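Local coordinates for isomaltodextranase (Arthrobacter globiformis, PDB 5AWO), which hydrolyses alpha-1,6-glucosidic linkages in dextran-type polysaccharides, releasing isomaltose units one after another from the non-reducing ends of the chains, at residues Phe251-Ala256 against Ser303-Arg308; Gly298-Ser303 against Glu394-Gln399. All coordinates share one frame; numbering follows the deposited sequence.

In the fold
Both contacts lie on the flank of the parallel eight-stranded (beta/alpha)8 barrel that faces the C-terminal beta domain, with their centres about 13 Å apart. Their segments alternate along the chain: 251-256, then 298-303 running into 303-308 through the shared Ser303, and finally 394-399. Interaction 1 stays within the barrel, joining helix 251-260 to the loop after helix 295-302. Interaction 2 sets that same helix against strand 395-399 of the seven-stranded antiparallel sheet. They touch where Asp253 OD1 lies 3.3 Å from Trp302 CZ3, and Arg391 bonds both His304 and the carbonyl of Thr300. Helix 295-302 and its exit loop thus form part of the seam between barrel and beta domain.

Interaction 1. Residues Phe251-Ala256 against Ser303-Arg308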
# COMPACT_ATOMS: atom_id res chain seq x y z
N PHE A 251 11.11 4.34 -10.14
CA PHE A 251 11.85 5.53 -10.53
C PHE A 251 11.04 6.82 -10.27
O PHE A 251 9.81 6.81 -10.15
CB PHE A 251 12.22 5.44 -12.02
CG PHE A 251 13.21 4.35 -12.37
CD1 PHE A 251 14.35 4.12 -11.60
CD2 PHE A 251 13.02 3.58 -13.51
CE1 PHE A 251 15.27 3.14 -11.96
CE2 PHE A 251 13.93 2.60 -13.87
CZ PHE A 251 15.06 2.38 -13.10
N GLN A 252 11.75 7.93 -10.16
CA GLN A 252 11.13 9.23 -9.91
C GLN A 252 10.19 9.17 -8.70
O GLN A 252 9.04 9.59 -8.76
CB GLN A 252 10.37 9.71 -11.15
CG GLN A 252 11.19 9.79 -12.43
CD GLN A 252 10.38 10.39 -13.56
OE1 GLN A 252 9.36 9.84 -13.97
NE2 GLN A 252 10.81 11.55 -14.05
N ASP A 253 10.72 8.63 -7.60
CA ASP A 253 10.00 8.54 -6.34
C ASP A 253 8.67 7.82 -6.52
O ASP A 253 7.65 8.20 -5.98
CB ASP A 253 9.81 9.95 -5.76
CG ASP A 253 9.51 9.95 -4.26
OD1 ASP A 253 9.73 8.94 -3.56
OD2 ASP A 253 9.05 11.01 -3.77
N GLY A 254 8.71 6.74 -7.28
CA GLY A 254 7.55 5.91 -7.50
C GLY A 254 6.40 6.51 -8.31
O GLY A 254 5.26 6.06 -8.19
N SER A 255 6.70 7.48 -9.19
CA SER A 255 5.62 8.23 -9.82
C SER A 255 4.66 7.38 -10.68
O SER A 255 3.45 7.56 -10.60
CB SER A 255 6.19 9.38 -10.64
OG SER A 255 6.98 8.91 -11.70
N ALA A 256 5.21 6.50 -11.50
CA ALA A 256 4.39 5.70 -12.41
C ALA A 256 3.53 4.70 -11.65
O ALA A 256 2.34 4.45 -11.97
CB ALA A 256 5.25 5.01 -13.44
N SER A 303 7.36 5.26 3.20
CA SER A 303 6.22 5.70 3.97
C SER A 303 5.63 7.04 3.54
O SER A 303 4.44 7.26 3.74
CB SER A 303 6.52 5.71 5.47
OG SER A 303 7.55 6.62 5.81
N HIS A 304 6.46 7.91 3.00
CA HIS A 304 5.98 9.21 2.48
C HIS A 304 4.96 9.04 1.34
O HIS A 304 4.20 9.98 1.03
CB HIS A 304 7.13 10.12 2.06
CG HIS A 304 7.97 9.55 0.97
ND1 HIS A 304 8.83 8.49 1.17
CD2 HIS A 304 8.08 9.88 -0.34
CE1 HIS A 304 9.42 8.18 0.03
NE2 HIS A 304 8.96 9.00 -0.90
N ARG A 305 4.93 7.86 0.72
CA ARG A 305 3.98 7.52 -0.34
C ARG A 305 2.77 6.72 0.11
O ARG A 305 1.97 6.28 -0.74
CB ARG A 305 4.70 6.76 -1.46
CG ARG A 305 5.74 7.58 -2.21
CD ARG A 305 5.11 8.84 -2.80
NE ARG A 305 5.76 9.31 -4.00
CZ ARG A 305 5.35 10.37 -4.69
NH1 ARG A 305 4.34 11.11 -4.23
NH2 ARG A 305 6.00 10.69 -5.81
N ASN A 306 2.62 6.51 1.42
CA ASN A 306 1.52 5.67 1.90
C ASN A 306 0.27 6.48 2.26
O ASN A 306 0.27 7.71 2.12
CB ASN A 306 1.97 4.74 3.03
CG ASN A 306 2.06 5.41 4.38
OD1 ASN A 306 1.56 6.51 4.62
ND2 ASN A 306 2.68 4.70 5.33
N GLY A 307 -0.79 5.80 2.63
CA GLY A 307 -2.01 6.44 3.15
C GLY A 307 -3.17 6.51 2.18
O GLY A 307 -3.08 6.10 1.03
N ARG A 308 -4.28 7.04 2.66
CA ARG A 308 -5.52 6.98 1.91
C ARG A 308 -5.39 7.70 0.57
O ARG A 308 -5.07 8.89 0.53
CB ARG A 308 -6.68 7.58 2.71
CG ARG A 308 -6.93 6.93 4.08
CD ARG A 308 -6.93 5.41 4.05
NE ARG A 308 -7.19 4.86 5.39
CZ ARG A 308 -8.40 4.56 5.87
NH1 ARG A 308 -9.51 4.69 5.15
NH2 ARG A 308 -8.51 4.07 7.10
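A His-carboxylate hydrogen bond and a side-on arginine grip, both made to Asp253, join helix 251-260 of the (beta/alpha)8 barrel to the 3-10 turn 303-305, on the way from helix 295-302 to barrel strand 312-314. Asp253 offers its carboxylate to His304 and its backbone carbonyl to Arg305. CG of Asp253 is anti to the backbone N (chi1 -161°), which turns the carboxylate toward His304, while the main chain places the carbonyl O for Arg305. His304 NE2 donates to Asp253 OD1 over 2.8 Å in an almost straight bond (178°). The proton arrives at the syn lone pair of OD1, and the oxygen lies in the imidazole plane. Carboxylate and ring are nearly coplanar. The other ring nitrogen, ND1, is hydrogen-bonded to Arg391, so partners at both nitrogens fix how the imidazole is turned.

Arg305, its chain bent at chi2, brings its guanidinium edge-on to the carbonyl. Both directed bonds go to the single oxygen Asp253 O, which takes Arg305 NE at 3.0 Å, nearly in line with its C=O, and Arg305 NH2, also at 3.0 Å, tilted 33° from the carbonyl plane. A leucine in its place would probably leave Asp253 O without either of these donors and the carboxylate without the charge of this guanidinium. The carboxylate itself gains charge attraction alone from the arginine: Asp253 OD2 sits over one guanidinium face, a long 3.7 Å from Arg305 NH2, with no N-H aimed at it.

Interaction 2. Residues Gly298-Ser303 against Glu394-Gln399; sequences GFTGWS and ERWAGQ
Trp396 reaches from strand 395-399 to Phe299 and Thr300 on helix 295-302, and its indole makes the close contacts between these two segments, one from the barrel and one from the antiparallel sheet of the C-terminal beta domain. From CB the side chain leaves the strand with CG anti to the carbonyl carbon (chi1 -76°), a setting that carries the far end of the indole nearer the helix than the CB direction alone would. On the five-membered ring, NE1 is bonded to Thr393 O, a backbone partner just before the strand that pins the rotation of the indole. Further out, CZ2 of Trp396 comes within 3.4 Å of Thr300 OG1, approaching it obliquely. This is van der Waals packing; the hydroxyl's hydrogen bond goes to Phe296 O, one turn back in the helix. The same CZ2 of Trp396 is 3.7 Å from Thr300 N. At the tip, Trp396 CH2 packs against Phe299 CB at 3.6 Å and stands 3.7 Å from the backbone carbon Phe299 C. The outer edge of the indole is therefore pressed against the helix backbone, with Phe299 C and Thr300 N lying in the ring plane.

Beyond Thr300 the chain is tied back by Ser303 OG, which donates to Thr300 O over 2.8 Å and is also bonded to Tyr378 OH. The ring of Phe299 leads away from the tryptophan onto Leu335, Met336 and Ala339 of helix 326-339, whose Ala338 also touches Trp396. With Pro376 of strand 375-378 against both Trp396 and Thr300, the indole is buried among helices 295-302 and 326-339 and that neighbouring strand.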
# COMPACT_ATOMS: atom_id res chain seq x y z
N GLY A 298 12.29 -0.81 3.97
CA GLY A 298 11.44 -0.45 2.85
C GLY A 298 10.14 0.23 3.24
O GLY A 298 9.70 1.20 2.59
N PHE A 299 9.46 -0.27 4.27
CA PHE A 299 8.25 0.38 4.75
C PHE A 299 8.62 1.78 5.22
O PHE A 299 7.91 2.76 4.91
CB PHE A 299 7.64 -0.37 5.93
CG PHE A 299 6.83 -1.61 5.57
CD1 PHE A 299 5.88 -1.61 4.55
CD2 PHE A 299 6.98 -2.77 6.32
CE1 PHE A 299 5.10 -2.73 4.30
CE2 PHE A 299 6.22 -3.89 6.07
CZ PHE A 299 5.27 -3.87 5.05
N THR A 300 9.70 1.90 6.00
CA THR A 300 10.12 3.21 6.51
C THR A 300 10.44 4.18 5.36
O THR A 300 10.01 5.34 5.34
CB THR A 300 11.31 3.06 7.45
OG1 THR A 300 10.92 2.25 8.57
CG2 THR A 300 11.82 4.39 7.96
N GLY A 301 11.19 3.69 4.39
CA GLY A 301 11.67 4.49 3.26
C GLY A 301 10.64 4.94 2.26
O GLY A 301 10.80 6.00 1.66
N TRP A 302 9.57 4.15 2.10
CA TRP A 302 8.49 4.48 1.16
C TRP A 302 7.28 5.04 1.88
O TRP A 302 6.27 5.33 1.23
CB TRP A 302 8.13 3.23 0.32
CG TRP A 302 9.09 3.02 -0.80
CD1 TRP A 302 9.95 1.98 -0.98
CD2 TRP A 302 9.27 3.90 -1.92
NE1 TRP A 302 10.65 2.15 -2.15
CE2 TRP A 302 10.25 3.33 -2.75
CE3 TRP A 302 8.67 5.11 -2.31
CZ2 TRP A 302 10.68 3.94 -3.92
CZ3 TRP A 302 9.07 5.70 -3.47
CH2 TRP A 302 10.07 5.13 -4.28
N SER A 303 7.36 5.26 3.20
CA SER A 303 6.22 5.70 3.97
C SER A 303 5.63 7.04 3.54
O SER A 303 4.44 7.26 3.74
CB SER A 303 6.52 5.71 5.47
OG SER A 303 7.55 6.62 5.81
N GLU A 394 11.92 1.70 14.01
CA GLU A 394 11.52 0.91 15.15
C GLU A 394 10.34 1.46 15.95
O GLU A 394 9.94 0.87 16.92
CB GLU A 394 12.72 0.71 16.06
CG GLU A 394 13.80 -0.15 15.43
CD GLU A 394 14.99 -0.25 16.34
OE1 GLU A 394 15.64 0.78 16.65
OE2 GLU A 394 15.31 -1.40 16.76
N ARG A 395 9.81 2.62 15.56
CA ARG A 395 8.66 3.20 16.24
C ARG A 395 7.68 3.72 15.20
O ARG A 395 8.02 4.62 14.39
CB ARG A 395 9.10 4.35 17.16
CG ARG A 395 9.98 3.86 18.30
CD ARG A 395 10.32 4.96 19.30
NE ARG A 395 11.24 5.90 18.68
CZ ARG A 395 11.43 7.16 19.05
NH1 ARG A 395 10.76 7.71 20.07
NH2 ARG A 395 12.32 7.89 18.40
N TRP A 396 6.47 3.18 15.24
CA TRP A 396 5.43 3.42 14.22
C TRP A 396 4.13 3.86 14.86
O TRP A 396 3.78 3.39 15.94
CB TRP A 396 5.16 2.12 13.44
CG TRP A 396 6.24 1.80 12.46
CD1 TRP A 396 7.49 1.34 12.72
CD2 TRP A 396 6.15 1.97 11.04
NE1 TRP A 396 8.20 1.21 11.55
CE2 TRP A 396 7.40 1.61 10.51
CE3 TRP A 396 5.14 2.42 10.19
CZ2 TRP A 396 7.66 1.68 9.13
CZ3 TRP A 396 5.40 2.48 8.84
CH2 TRP A 396 6.65 2.11 8.33
N ALA A 397 3.42 4.77 14.20
CA ALA A 397 2.07 5.12 14.65
C ALA A 397 1.22 5.53 13.47
O ALA A 397 1.72 6.09 12.49
CB ALA A 397 2.09 6.26 15.66
N GLY A 398 -0.07 5.20 13.56
CA GLY A 398 -1.03 5.69 12.61
C GLY A 398 -2.36 5.91 13.28
O GLY A 398 -2.66 5.31 14.30
N GLN A 399 -3.19 6.75 12.64
CA GLN A 399 -4.47 7.12 13.20
C GLN A 399 -5.58 6.50 12.43
O GLN A 399 -5.55 6.46 11.19
CB GLN A 399 -4.63 8.64 13.18
CG GLN A 399 -5.81 9.12 13.99
CD GLN A 399 -5.74 10.63 14.24
OE1 GLN A 399 -5.10 11.40 13.49
NE2 GLN A 399 -6.38 11.05 15.33